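Local coordinates for protein aspartate-semialdehyde dehydrogenase (Vibrio cholerae, PDB 2R00) that catalyses the NADPH-dependent reductive dephosphorylation of L-aspartyl-4-phosphate to L-aspartate-semialdehyde, a step in lysine and methionine biosynthesis, at residues A[34-39]-A[55-61]; A[114-120]-A[330-335]; A[140-144]-A[224-229]. All blocks are in the same frame, centred on the assembly; numbering follows the deposited sequence.

Contact 1. Residues A[34-39]-A[55-61]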
# COMPACT_ATOMS: atom_id res chain seq x y z
N PHE A 34 37.32 -11.33 -12.16
CA PHE A 34 37.31 -12.67 -11.57
C PHE A 34 35.92 -13.02 -11.06
O PHE A 34 35.24 -12.19 -10.44
CB PHE A 34 38.35 -12.79 -10.44
CG PHE A 34 39.76 -12.48 -10.87
CD1 PHE A 34 40.24 -11.18 -10.86
CD2 PHE A 34 40.60 -13.51 -11.29
CE1 PHE A 34 41.55 -10.89 -11.26
CE2 PHE A 34 41.91 -13.23 -11.69
CZ PHE A 34 42.38 -11.92 -11.67
N LEU A 35 35.48 -14.24 -11.34
CA LEU A 35 34.18 -14.70 -10.90
C LEU A 35 34.36 -15.84 -9.91
O LEU A 35 35.01 -16.84 -10.21
CB LEU A 35 33.32 -15.13 -12.09
CG LEU A 35 33.10 -14.06 -13.17
CD1 LEU A 35 32.32 -14.63 -14.37
CD2 LEU A 35 32.40 -12.82 -12.61
N LEU A 36 33.81 -15.65 -8.71
CA LEU A 36 33.99 -16.59 -7.61
C LEU A 36 32.66 -17.18 -7.17
O LEU A 36 31.62 -16.51 -7.20
CB LEU A 36 34.68 -15.91 -6.43
CG LEU A 36 35.95 -15.12 -6.76
CD1 LEU A 36 36.35 -14.17 -5.65
CD2 LEU A 36 37.08 -16.07 -7.12
N ALA A 37 32.69 -18.45 -6.79
CA ALA A 37 31.54 -19.15 -6.22
C ALA A 37 32.04 -20.35 -5.42
O ALA A 37 33.24 -20.47 -5.15
CB ALA A 37 30.58 -19.58 -7.31
N SER A 38 31.12 -21.24 -5.03
CA SER A 38 31.49 -22.48 -4.37
C SER A 38 32.07 -23.46 -5.41
O SER A 38 32.06 -23.17 -6.61
CB SER A 38 30.29 -23.10 -3.65
OG SER A 38 29.50 -23.88 -4.54
N GLU A 39 32.54 -24.60 -4.93
CA GLU A 39 33.15 -25.61 -5.79
C GLU A 39 32.18 -26.18 -6.82
O GLU A 39 32.60 -26.60 -7.90
CB GLU A 39 33.73 -26.74 -4.94
CG GLU A 39 34.87 -27.51 -5.62
CD GLU A 39 35.49 -28.57 -4.73
OE1 GLU A 39 35.30 -28.52 -3.49
OE2 GLU A 39 36.19 -29.46 -5.27
N VAL A 55 34.36 -19.14 -13.85
CA VAL A 55 34.09 -19.18 -12.40
C VAL A 55 35.11 -20.10 -11.72
O VAL A 55 35.38 -21.21 -12.20
CB VAL A 55 32.64 -19.64 -12.10
CG1 VAL A 55 32.37 -19.68 -10.59
CG2 VAL A 55 31.63 -18.73 -12.80
N GLN A 56 35.70 -19.62 -10.62
CA GLN A 56 36.60 -20.45 -9.82
C GLN A 56 36.12 -20.57 -8.38
O GLN A 56 35.24 -19.82 -7.93
CB GLN A 56 38.05 -19.94 -9.89
CG GLN A 56 38.24 -18.48 -9.56
CD GLN A 56 39.63 -17.97 -9.87
OE1 GLN A 56 39.82 -17.16 -10.78
NE2 GLN A 56 40.62 -18.45 -9.11
N ASN A 57 36.69 -21.52 -7.66
CA ASN A 57 36.35 -21.76 -6.27
C ASN A 57 36.94 -20.68 -5.38
O ASN A 57 38.14 -20.40 -5.44
CB ASN A 57 36.84 -23.16 -5.87
CG ASN A 57 36.38 -23.58 -4.49
OD1 ASN A 57 35.84 -22.79 -3.71
ND2 ASN A 57 36.61 -24.85 -4.17
N VAL A 58 36.09 -20.04 -4.58
CA VAL A 58 36.53 -19.00 -3.64
C VAL A 58 37.60 -19.51 -2.66
O VAL A 58 38.50 -18.77 -2.27
CB VAL A 58 35.31 -18.35 -2.89
CG1 VAL A 58 34.57 -19.37 -2.00
CG2 VAL A 58 35.75 -17.13 -2.10
N GLU A 59 37.51 -20.79 -2.29
CA GLU A 59 38.43 -21.43 -1.34
C GLU A 59 39.88 -21.45 -1.82
O GLU A 59 40.81 -21.49 -1.01
CB GLU A 59 37.98 -22.87 -1.06
CG GLU A 59 36.60 -23.02 -0.41
CD GLU A 59 36.61 -22.79 1.10
OE1 GLU A 59 37.70 -22.57 1.68
OE2 GLU A 59 35.52 -22.82 1.71
N GLU A 60 40.06 -21.43 -3.15
CA GLU A 60 41.40 -21.44 -3.76
C GLU A 60 41.88 -20.05 -4.24
O GLU A 60 43.03 -19.90 -4.66
CB GLU A 60 41.46 -22.45 -4.91
CG GLU A 60 41.03 -23.88 -4.55
CD GLU A 60 41.03 -24.84 -5.74
OE1 GLU A 60 40.69 -24.42 -6.88
OE2 GLU A 60 41.37 -26.04 -5.56
N PHE A 61 41.02 -19.04 -4.15
CA PHE A 61 41.30 -17.74 -4.74
C PHE A 61 42.35 -16.92 -3.98
O PHE A 61 42.31 -16.84 -2.75
CB PHE A 61 40.00 -16.94 -4.90
CG PHE A 61 40.15 -15.70 -5.74
CD1 PHE A 61 40.47 -15.78 -7.09
CD2 PHE A 61 39.96 -14.43 -5.17
CE1 PHE A 61 40.61 -14.63 -7.87
CE2 PHE A 61 40.08 -13.28 -5.94
CZ PHE A 61 40.41 -13.38 -7.29
O HOH W 1 37.48 -15.94 -12.63
O HOH W 2 33.74 -23.59 -2.04

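Contact 2. Residues A[114-120]-A[330-335]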
# COMPACT_ATOMS: atom_id res chain seq x y z
N PRO A 114 27.28 9.91 -0.88
CA PRO A 114 28.51 9.39 -1.47
C PRO A 114 29.74 9.72 -0.61
O PRO A 114 30.73 9.03 -0.71
CB PRO A 114 28.60 10.12 -2.82
CG PRO A 114 27.83 11.40 -2.61
CD PRO A 114 26.68 10.97 -1.72
N GLU A 115 29.63 10.77 0.22
CA GLU A 115 30.69 11.17 1.15
C GLU A 115 31.09 10.04 2.10
O GLU A 115 32.25 9.94 2.50
CB GLU A 115 30.26 12.38 1.99
CG GLU A 115 30.83 13.72 1.54
CD GLU A 115 31.01 14.69 2.71
OE1 GLU A 115 29.99 15.05 3.37
OE2 GLU A 115 32.17 15.10 2.98
N ALA A 116 30.11 9.21 2.45
CA ALA A 116 30.32 8.08 3.36
C ALA A 116 31.33 7.07 2.82
O ALA A 116 31.97 6.35 3.60
CB ALA A 116 28.97 7.39 3.69
N ILE A 117 31.51 7.04 1.50
CA ILE A 117 32.46 6.11 0.86
C ILE A 117 33.88 6.22 1.42
O ILE A 117 34.61 5.24 1.44
CB ILE A 117 32.47 6.26 -0.69
CG1 ILE A 117 31.11 5.85 -1.26
CG2 ILE A 117 33.60 5.41 -1.34
CD1 ILE A 117 30.95 6.06 -2.76
N ALA A 118 34.24 7.42 1.90
CA ALA A 118 35.57 7.69 2.46
C ALA A 118 35.89 6.77 3.63
O ALA A 118 37.05 6.41 3.86
CB ALA A 118 35.68 9.15 2.91
N GLU A 119 34.83 6.37 4.35
CA GLU A 119 34.96 5.47 5.49
C GLU A 119 35.27 4.02 5.11
O GLU A 119 35.32 3.16 5.99
CB GLU A 119 33.71 5.53 6.37
CG GLU A 119 33.36 6.91 6.91
CD GLU A 119 34.21 7.35 8.10
OE1 GLU A 119 35.04 6.57 8.60
OE2 GLU A 119 34.02 8.51 8.55
N PHE A 120 35.48 3.75 3.82
CA PHE A 120 35.85 2.40 3.37
C PHE A 120 37.15 1.96 4.03
O PHE A 120 37.39 0.77 4.21
CB PHE A 120 36.00 2.33 1.84
CG PHE A 120 37.33 2.83 1.31
CD1 PHE A 120 38.41 1.95 1.16
CD2 PHE A 120 37.50 4.16 0.98
CE1 PHE A 120 39.64 2.40 0.68
CE2 PHE A 120 38.73 4.63 0.49
CZ PHE A 120 39.80 3.74 0.34
N LEU A 330 32.59 5.62 -7.85
CA LEU A 330 33.02 6.73 -7.02
C LEU A 330 34.27 6.40 -6.21
O LEU A 330 35.15 7.25 -6.02
CB LEU A 330 31.88 7.17 -6.10
CG LEU A 330 31.03 8.39 -6.47
CD1 LEU A 330 30.85 8.57 -7.97
CD2 LEU A 330 29.67 8.30 -5.77
N LEU A 331 34.34 5.16 -5.74
CA LEU A 331 35.49 4.67 -4.99
C LEU A 331 36.76 4.82 -5.84
O LEU A 331 37.74 5.41 -5.41
CB LEU A 331 35.26 3.21 -4.59
CG LEU A 331 36.36 2.48 -3.83
CD1 LEU A 331 36.62 3.15 -2.50
CD2 LEU A 331 35.97 1.02 -3.63
N VAL A 332 36.68 4.28 -7.06
CA VAL A 332 37.75 4.32 -8.05
C VAL A 332 38.16 5.75 -8.45
O VAL A 332 39.35 6.05 -8.61
CB VAL A 332 37.30 3.51 -9.30
CG1 VAL A 332 37.70 4.17 -10.63
CG2 VAL A 332 37.76 2.06 -9.18
N ARG A 333 37.16 6.62 -8.61
CA ARG A 333 37.36 8.00 -9.04
C ARG A 333 38.15 8.82 -8.01
O ARG A 333 39.15 9.46 -8.35
CB ARG A 333 36.00 8.66 -9.30
CG ARG A 333 36.05 9.94 -10.13
CD ARG A 333 35.33 11.07 -9.40
NE ARG A 333 33.92 11.17 -9.73
CZ ARG A 333 33.01 11.81 -8.98
NH1 ARG A 333 33.36 12.38 -7.84
NH2 ARG A 333 31.75 11.85 -9.38
N ASP A 334 37.70 8.77 -6.76
CA ASP A 334 38.18 9.69 -5.73
C ASP A 334 39.18 9.11 -4.73
O ASP A 334 39.80 9.88 -3.97
CB ASP A 334 36.98 10.28 -4.96
CG ASP A 334 36.03 11.06 -5.86
OD1 ASP A 334 36.48 11.61 -6.89
OD2 ASP A 334 34.83 11.14 -5.53
N TYR A 335 39.35 7.79 -4.72
CA TYR A 335 40.19 7.15 -3.70
C TYR A 335 41.28 6.22 -4.25
O TYR A 335 42.14 5.76 -3.49
CB TYR A 335 39.32 6.44 -2.65
CG TYR A 335 38.31 7.35 -2.00
CD1 TYR A 335 37.00 7.43 -2.48
CD2 TYR A 335 38.67 8.17 -0.92
CE1 TYR A 335 36.07 8.28 -1.90
CE2 TYR A 335 37.74 9.03 -0.33
CZ TYR A 335 36.44 9.08 -0.83
OH TYR A 335 35.51 9.92 -0.26
O HOH W 3 33.31 10.31 -1.49
O HOH W 4 33.93 11.92 2.00

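Contact 3. Residues A[140-144]-A[224-229]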
# COMPACT_ATOMS: atom_id res chain seq x y z
N LEU A 140 13.41 10.36 -1.90
CA LEU A 140 13.17 11.30 -0.80
C LEU A 140 14.23 12.39 -0.63
O LEU A 140 13.94 13.46 -0.11
CB LEU A 140 13.02 10.55 0.52
CG LEU A 140 11.61 10.29 1.09
CD1 LEU A 140 10.57 10.11 0.02
CD2 LEU A 140 11.62 9.12 2.06
N LYS A 141 15.46 12.09 -1.05
CA LYS A 141 16.58 13.01 -0.84
C LYS A 141 16.33 14.46 -1.31
O LYS A 141 16.62 15.39 -0.55
CB LYS A 141 17.89 12.44 -1.42
CG LYS A 141 19.16 13.22 -1.06
CD LYS A 141 19.27 13.52 0.43
CE LYS A 141 20.69 13.94 0.82
NZ LYS A 141 21.33 14.82 -0.19
N PRO A 142 15.81 14.67 -2.55
CA PRO A 142 15.48 16.04 -2.97
C PRO A 142 14.47 16.75 -2.05
O PRO A 142 14.58 17.95 -1.84
CB PRO A 142 14.87 15.85 -4.36
CG PRO A 142 15.43 14.54 -4.83
CD PRO A 142 15.50 13.70 -3.61
N ILE A 143 13.49 16.01 -1.54
CA ILE A 143 12.54 16.56 -0.56
C ILE A 143 13.23 16.87 0.77
O ILE A 143 13.03 17.95 1.35
CB ILE A 143 11.33 15.62 -0.34
CG1 ILE A 143 10.63 15.33 -1.68
CG2 ILE A 143 10.37 16.22 0.69
CD1 ILE A 143 9.71 14.08 -1.69
N TYR A 144 14.05 15.94 1.25
CA TYR A 144 14.82 16.14 2.47
C TYR A 144 15.64 17.44 2.38
O TYR A 144 15.56 18.30 3.26
CB TYR A 144 15.75 14.95 2.71
CG TYR A 144 16.53 15.02 4.00
CD1 TYR A 144 15.92 14.73 5.21
CD2 TYR A 144 17.89 15.36 4.00
CE1 TYR A 144 16.63 14.79 6.40
CE2 TYR A 144 18.61 15.42 5.19
CZ TYR A 144 17.97 15.13 6.39
OH TYR A 144 18.66 15.18 7.59
N PHE A 224 20.77 8.79 5.87
CA PHE A 224 20.53 10.22 6.09
C PHE A 224 21.49 10.80 7.13
O PHE A 224 21.63 12.03 7.24
CB PHE A 224 19.09 10.48 6.56
CG PHE A 224 18.07 10.58 5.43
CD1 PHE A 224 18.32 11.32 4.29
CD2 PHE A 224 16.82 9.96 5.57
CE1 PHE A 224 17.35 11.43 3.26
CE2 PHE A 224 15.85 10.07 4.55
CZ PHE A 224 16.12 10.81 3.40
N ASN A 225 22.14 9.92 7.89
CA ASN A 225 22.97 10.30 9.04
C ASN A 225 22.22 11.22 10.00
O ASN A 225 22.73 12.25 10.44
CB ASN A 225 24.30 10.92 8.58
CG ASN A 225 25.31 11.00 9.70
OD1 ASN A 225 25.34 10.15 10.60
ND2 ASN A 225 26.15 12.03 9.65
N ASP A 226 20.98 10.83 10.33
CA ASP A 226 20.09 11.70 11.07
C ASP A 226 19.21 10.87 12.00
O ASP A 226 18.13 10.41 11.61
CB ASP A 226 19.27 12.54 10.08
CG ASP A 226 18.36 13.56 10.76
OD1 ASP A 226 17.79 14.40 10.03
OD2 ASP A 226 18.21 13.52 12.00
N PRO A 227 19.67 10.68 13.25
CA PRO A 227 18.94 9.90 14.27
C PRO A 227 17.58 10.49 14.65
O PRO A 227 16.77 9.78 15.26
CB PRO A 227 19.89 9.92 15.48
CG PRO A 227 20.79 11.08 15.25
CD PRO A 227 20.95 11.21 13.77
N SER A 228 17.33 11.74 14.27
CA SER A 228 16.07 12.42 14.58
C SER A 228 14.92 12.08 13.60
O SER A 228 13.74 12.24 13.95
CB SER A 228 16.26 13.93 14.71
OG SER A 228 16.35 14.57 13.44
N ILE A 229 15.26 11.62 12.40
CA ILE A 229 14.21 11.21 11.46
C ILE A 229 13.53 9.95 11.96
O ILE A 229 14.16 8.91 12.15
CB ILE A 229 14.71 10.96 10.03
CG1 ILE A 229 15.57 12.12 9.55
CG2 ILE A 229 13.53 10.81 9.09
CD1 ILE A 229 16.09 11.94 8.12

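Contact 1. Residues A[34-39]-A[55-61]
Leu36 and Gln56 pair in parallel where strand 30-37 runs beside strand 51-57. The axes of the short segments 34-37 and 55-57 approach to 4.6 Å at 50°, so they diverge. Three backbone bonds join the two segments. Gln56 N donates to Leu35 O (2.9 Å), Ala37 N to Gln56 O, and Val58 N to Ala37 O (2.9 Å).

On the face carrying Leu36, its CD2 methyl sits over one face of the Phe61 ring, 3.6 Å from the centroid, in a CH-pi contact. Phe61 CG lies anti to the backbone N (chi1 -169°), turning one ring face to Leu36 CD2. Phe34 CD2 meets Phe61 CE1 at 3.6 Å, with the ring planes 59° apart. Gln56 OE1 lies at the edge of the Phe34 ring and takes a bond from a water that also accepts from Leu35 N. On the opposite face, with Leu35, Val55 CG1 touches Ala37 CB at 3.7 Å. Asn57 OD1 accepts from Glu59 N (3.0 Å), forming an Asx turn.

Strand 4-9 flanks 34-37 on its other edge. Val55 and Ala37 lie near Thr12 and Ser41, predicted NADP(+)-binding residues. This is parallel sheet pairing in the Rossmann-type nucleotide-binding domain.

Contact 2. Residues A[114-120]-A[330-335]
Apolar packing carries most of the contact between Ile117 and its neighbours Leu330, Leu331 and Tyr335. Segment 114-120 is largely a short 3-10 helix, and 330-335 lies on helix 316-335. No direct hydrogen bond joins them. Ile117 uses two branches. Its CD1 end reaches Leu330 CB at 3.6 Å, the two side chains crossing at about a right angle. Its CG2 methyl, anti to the backbone N, touches both Leu331 CD1 and Tyr335 CE1. Pro114 extends this patch, its CB meeting Leu330 CD2 at 3.6 Å. Ala118 CB packs near the hydroxyl end of the tyrosine ring, 3.8 Å from Tyr335 CZ.

The aromatic contacts centre on Phe120. The edge of its ring points toward the face of Tyr335 in an offset edge-to-face pair, with centroids 5.5 Å apart and planes at 68°. Leu331 CD1 sits over one face of the Phe120 ring in a CH-pi contact, 16° off the ring normal. Phe120 CG stands between its backbone N and carbonyl carbon (chi1 82°), a setting that brings the ring up to the helix.

Polar links run through water. One water donates to Pro114 O and lies 2.6 Å from Tyr335 OH, in the plane of the tyrosine ring. A second donates to Glu115 O and has a weak bond to Tyr335 OH. The phenol oxygen is thus tied to the 3-10 backbone indirectly.

The contact joins the C-terminal helix to the loop between strands 91-94 and 125-127. Ile117 and Phe120 also touch Ile126 of strand 125-127. Phe120 and Leu331 meet Val91 of strand 91-94, and Leu331 reaches Ile68 of strand 68-71. This part of the helix packs against strands 68-71 and 91-94 of the nucleotide-binding sheet.

Contact 3. Residues A[140-144]-A[224-229]
Tyr144 and Phe224 stack face to face, with ring centroids 4.5 Å apart and planes at 22°. Segment 224-229 holds the C-prime residue, Asn225, of the Schellman motif that ends helix 211-223. Phe224 CD1 lies over the centre of the Tyr144 ring. Tyr144 CD1 lies over one face of Phe224, toward its rim. Lys141 CD and Leu140 CB sit at the edge of the Phe224 ring. Asp226 OD1 lies at the edge of the Tyr144 ring, near its plane, while Ile229 CD1 comes within 3.4 Å of Tyr144 CE1.

A type I beta turn from Asp226 to Ile229 then leads to strand 230-238. The contact joins the end of helix 211-223 and the turn after it to helix 131-147 in the dimerisation domain. Tyr144 CG is anti to the backbone N (chi1 -176°), sending the ring out from the helix against Phe224, with Ile229 CD1 on that same side. Leu140 and Phe224 also touch Ile152 of strand 149-159.

Asp226 OD2 closes an Asx turn by accepting from Ser228 N at 3.0 Å, and takes Ser228 OG on its syn lone pair at 2.6 Å. Asp226 OD1 accepts from Tyr144 OH at 2.7 Å, on its anti side.

Contact 1 belongs to the nucleotide-binding domain and contact 3 to the dimerisation domain. Their centres are about 39 Å apart, on opposite sides of the chain's centre. Contact 2 is nearer to each of them than they are to one another, its centre about 27 Å from that of contact 1 and about 20 Å from that of contact 3. Contacts 2 and 3 come within about 7 Å at their nearest atoms but do not touch. Along the chain, contact 3 falls between the two segments of contact 2. Only contact 1 borders a predicted NADP(+) site. Contact 3 shares helix 131-147 with the catalytic Cys131 at its start, but it and contact 2 lie away from annotated sites.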